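Local coordinates for disease resistance protein RRS1 (Arabidopsis thaliana, PDB 5W3X) that binds W-box DNA as a WRKY transcription factor and also acts in plant resistance to fungal and bacterial pathogens, at residues K28-S33 against R37-C42. Residues are numbered along the deposited sequence; the frame is centred on the assembly and turned at random.
Sequences KDILGS and RGYYRC. With ZN (zinc ion), chain G.
R37 N donates to K28 O at 2.9 Å, and K28 N returns a bond to R37 O at 3.0 Å, forming an antiparallel hydrogen-bonded pair. Beyond it the chain leaves the sheet, and I30 folds back over R37. I30 CG1 lies 3.7 Å from R37 CB, while I30 CD1 sits 4.1 Å above the centre of the R37 guanidinium plane and I30 CG2 approaches R37 NH1. The arginine starts out extended, CG anti to the backbone N (chi1 178°), then bends at chi3 (-50°), which curls the guanidinium back beneath the isoleucine; Q57 accepts a hydrogen bond from R37 NH1. The Y39 and I30 side chains approach from opposite directions, Y39 OH 3.9 Å from I30 CD1. The K28-R37 pair closes the connection between the first two strands of the four-stranded antiparallel sheet of the WRKY DNA-binding domain, and a type II turn from I30 to S33, closed by S33 N to I30 O and with G32 at positive phi, reverses the chain within that connection. K28 NZ leads away and hydrogen-bonds a polar side chain of another protein's chain. At the far end of strand 37-42, C42 SG binds zinc at 2.3 Å together with C50, H74 and H76.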
loop_
_atom_site.group_PDB
_atom_site.type_symbol
_atom_site.label_atom_id
_atom_site.label_comp_id
_atom_site.label_asym_id
_atom_site.label_seq_id
_atom_site.Cartn_x
_atom_site.Cartn_y
_atom_site.Cartn_z
ATOM N N LYS B 28 -6.343 -6.707 -7.435
ATOM C CA LYS B 28 -6.847 -6.320 -6.124
ATOM C C LYS B 28 -8.339 -6.605 -5.933
ATOM O O LYS B 28 -9.120 -6.544 -6.873
ATOM C CB LYS B 28 -6.564 -4.829 -5.871
ATOM C CG LYS B 28 -6.574 -4.477 -4.385
ATOM C CD LYS B 28 -6.117 -3.069 -4.068
ATOM C CE LYS B 28 -6.015 -2.886 -2.547
ATOM N NZ LYS B 28 -5.513 -1.541 -2.141
ATOM N N ASP B 29 -8.737 -6.901 -4.708
ATOM C CA ASP B 29 -10.160 -6.998 -4.412
ATOM C C ASP B 29 -10.798 -5.625 -4.511
ATOM O O ASP B 29 -10.125 -4.601 -4.347
ATOM C CB ASP B 29 -10.387 -7.617 -3.036
ATOM C CG ASP B 29 -10.202 -9.134 -3.043
ATOM O OD1 ASP B 29 -10.603 -9.779 -4.038
ATOM O OD2 ASP B 29 -9.638 -9.676 -2.067
ATOM N N ILE B 30 -12.097 -5.618 -4.799
ATOM C CA ILE B 30 -12.836 -4.396 -5.059
ATOM C C ILE B 30 -14.100 -4.299 -4.177
ATOM O O ILE B 30 -14.805 -5.296 -3.977
ATOM C CB ILE B 30 -13.238 -4.317 -6.540
ATOM C CG1 ILE B 30 -11.991 -4.312 -7.424
ATOM C CG2 ILE B 30 -14.059 -3.056 -6.815
ATOM C CD1 ILE B 30 -11.157 -3.029 -7.285
ATOM N N LEU B 31 -14.347 -3.106 -3.636
ATOM C CA LEU B 31 -15.581 -2.780 -2.927
ATOM C C LEU B 31 -16.796 -3.358 -3.629
ATOM O O LEU B 31 -16.997 -3.121 -4.815
ATOM C CB LEU B 31 -15.744 -1.262 -2.822
ATOM C CG LEU B 31 -16.472 -0.598 -1.645
ATOM C CD1 LEU B 31 -17.116 0.733 -2.089
ATOM C CD2 LEU B 31 -17.479 -1.496 -0.967
ATOM N N GLY B 32 -17.592 -4.125 -2.892
ATOM C CA GLY B 32 -18.882 -4.588 -3.377
ATOM C C GLY B 32 -18.831 -5.761 -4.341
ATOM O O GLY B 32 -19.870 -6.209 -4.824
ATOM N N SER B 33 -17.637 -6.277 -4.617
ATOM C CA SER B 33 -17.515 -7.361 -5.588
ATOM C C SER B 33 -16.936 -8.633 -4.986
ATOM O O SER B 33 -16.066 -8.590 -4.120
ATOM C CB SER B 33 -16.658 -6.920 -6.780
ATOM O OG SER B 33 -16.575 -7.954 -7.748
ATOM N N ARG B 37 -10.219 -7.400 -9.381
ATOM C CA ARG B 37 -9.910 -6.763 -10.652
ATOM C C ARG B 37 -8.425 -6.888 -10.987
ATOM O O ARG B 37 -7.558 -6.688 -10.127
ATOM C CB ARG B 37 -10.320 -5.293 -10.623
ATOM C CG ARG B 37 -10.000 -4.529 -11.896
ATOM C CD ARG B 37 -10.625 -3.145 -11.835
ATOM N NE ARG B 37 -12.029 -3.240 -11.454
ATOM C CZ ARG B 37 -12.753 -2.222 -11.001
ATOM N NH1 ARG B 37 -14.024 -2.413 -10.677
ATOM N NH2 ARG B 37 -12.202 -1.021 -10.854
ATOM N N GLY B 38 -8.147 -7.243 -12.235
ATOM C CA GLY B 38 -6.786 -7.325 -12.734
ATOM C C GLY B 38 -6.452 -6.146 -13.638
ATOM O O GLY B 38 -7.269 -5.736 -14.468
ATOM N N TYR B 39 -5.258 -5.591 -13.460
ATOM C CA TYR B 39 -4.814 -4.428 -14.231
ATOM C C TYR B 39 -3.586 -4.797 -15.045
ATOM O O TYR B 39 -2.609 -5.319 -14.487
ATOM C CB TYR B 39 -4.464 -3.259 -13.318
ATOM C CG TYR B 39 -5.590 -2.795 -12.408
ATOM C CD1 TYR B 39 -5.955 -3.532 -11.298
ATOM C CD2 TYR B 39 -6.241 -1.588 -12.636
ATOM C CE1 TYR B 39 -6.973 -3.095 -10.433
ATOM C CE2 TYR B 39 -7.266 -1.147 -11.789
ATOM C CZ TYR B 39 -7.617 -1.896 -10.694
ATOM O OH TYR B 39 -8.628 -1.436 -9.866
ATOM N N TYR B 40 -3.641 -4.490 -16.341
ATOM C CA TYR B 40 -2.593 -4.793 -17.306
ATOM C C TYR B 40 -2.209 -3.524 -18.055
ATOM O O TYR B 40 -3.022 -2.610 -18.199
ATOM C CB TYR B 40 -3.051 -5.855 -18.315
ATOM C CG TYR B 40 -3.482 -7.157 -17.700
ATOM C CD1 TYR B 40 -4.767 -7.309 -17.194
ATOM C CD2 TYR B 40 -2.613 -8.244 -17.632
ATOM C CE1 TYR B 40 -5.176 -8.490 -16.626
ATOM C CE2 TYR B 40 -3.020 -9.439 -17.062
ATOM C CZ TYR B 40 -4.307 -9.551 -16.560
ATOM O OH TYR B 40 -4.734 -10.725 -15.987
ATOM N N ARG B 41 -0.974 -3.498 -18.550
ATOM C CA ARG B 41 -0.466 -2.427 -19.412
ATOM C C ARG B 41 0.269 -3.118 -20.546
ATOM O O ARG B 41 0.509 -4.320 -20.446
ATOM C CB ARG B 41 0.429 -1.471 -18.615
ATOM C CG ARG B 41 1.561 -2.140 -17.811
ATOM C CD ARG B 41 2.873 -2.222 -18.609
ATOM N NE ARG B 41 3.988 -2.686 -17.788
ATOM C CZ ARG B 41 5.078 -3.279 -18.264
ATOM N NH1 ARG B 41 5.197 -3.510 -19.561
ATOM N NH2 ARG B 41 6.039 -3.660 -17.437
ATOM N N CYS B 42 0.550 -2.427 -21.648
ATOM C CA CYS B 42 1.163 -3.078 -22.813
ATOM C C CYS B 42 2.602 -3.566 -22.605
ATOM O O CYS B 42 3.390 -2.942 -21.902
ATOM C CB CYS B 42 1.146 -2.145 -24.032
ATOM S SG CYS B 42 1.794 -2.957 -25.532
HETATM ZN ZN ZN G . 0.933 -1.439 -27.034
#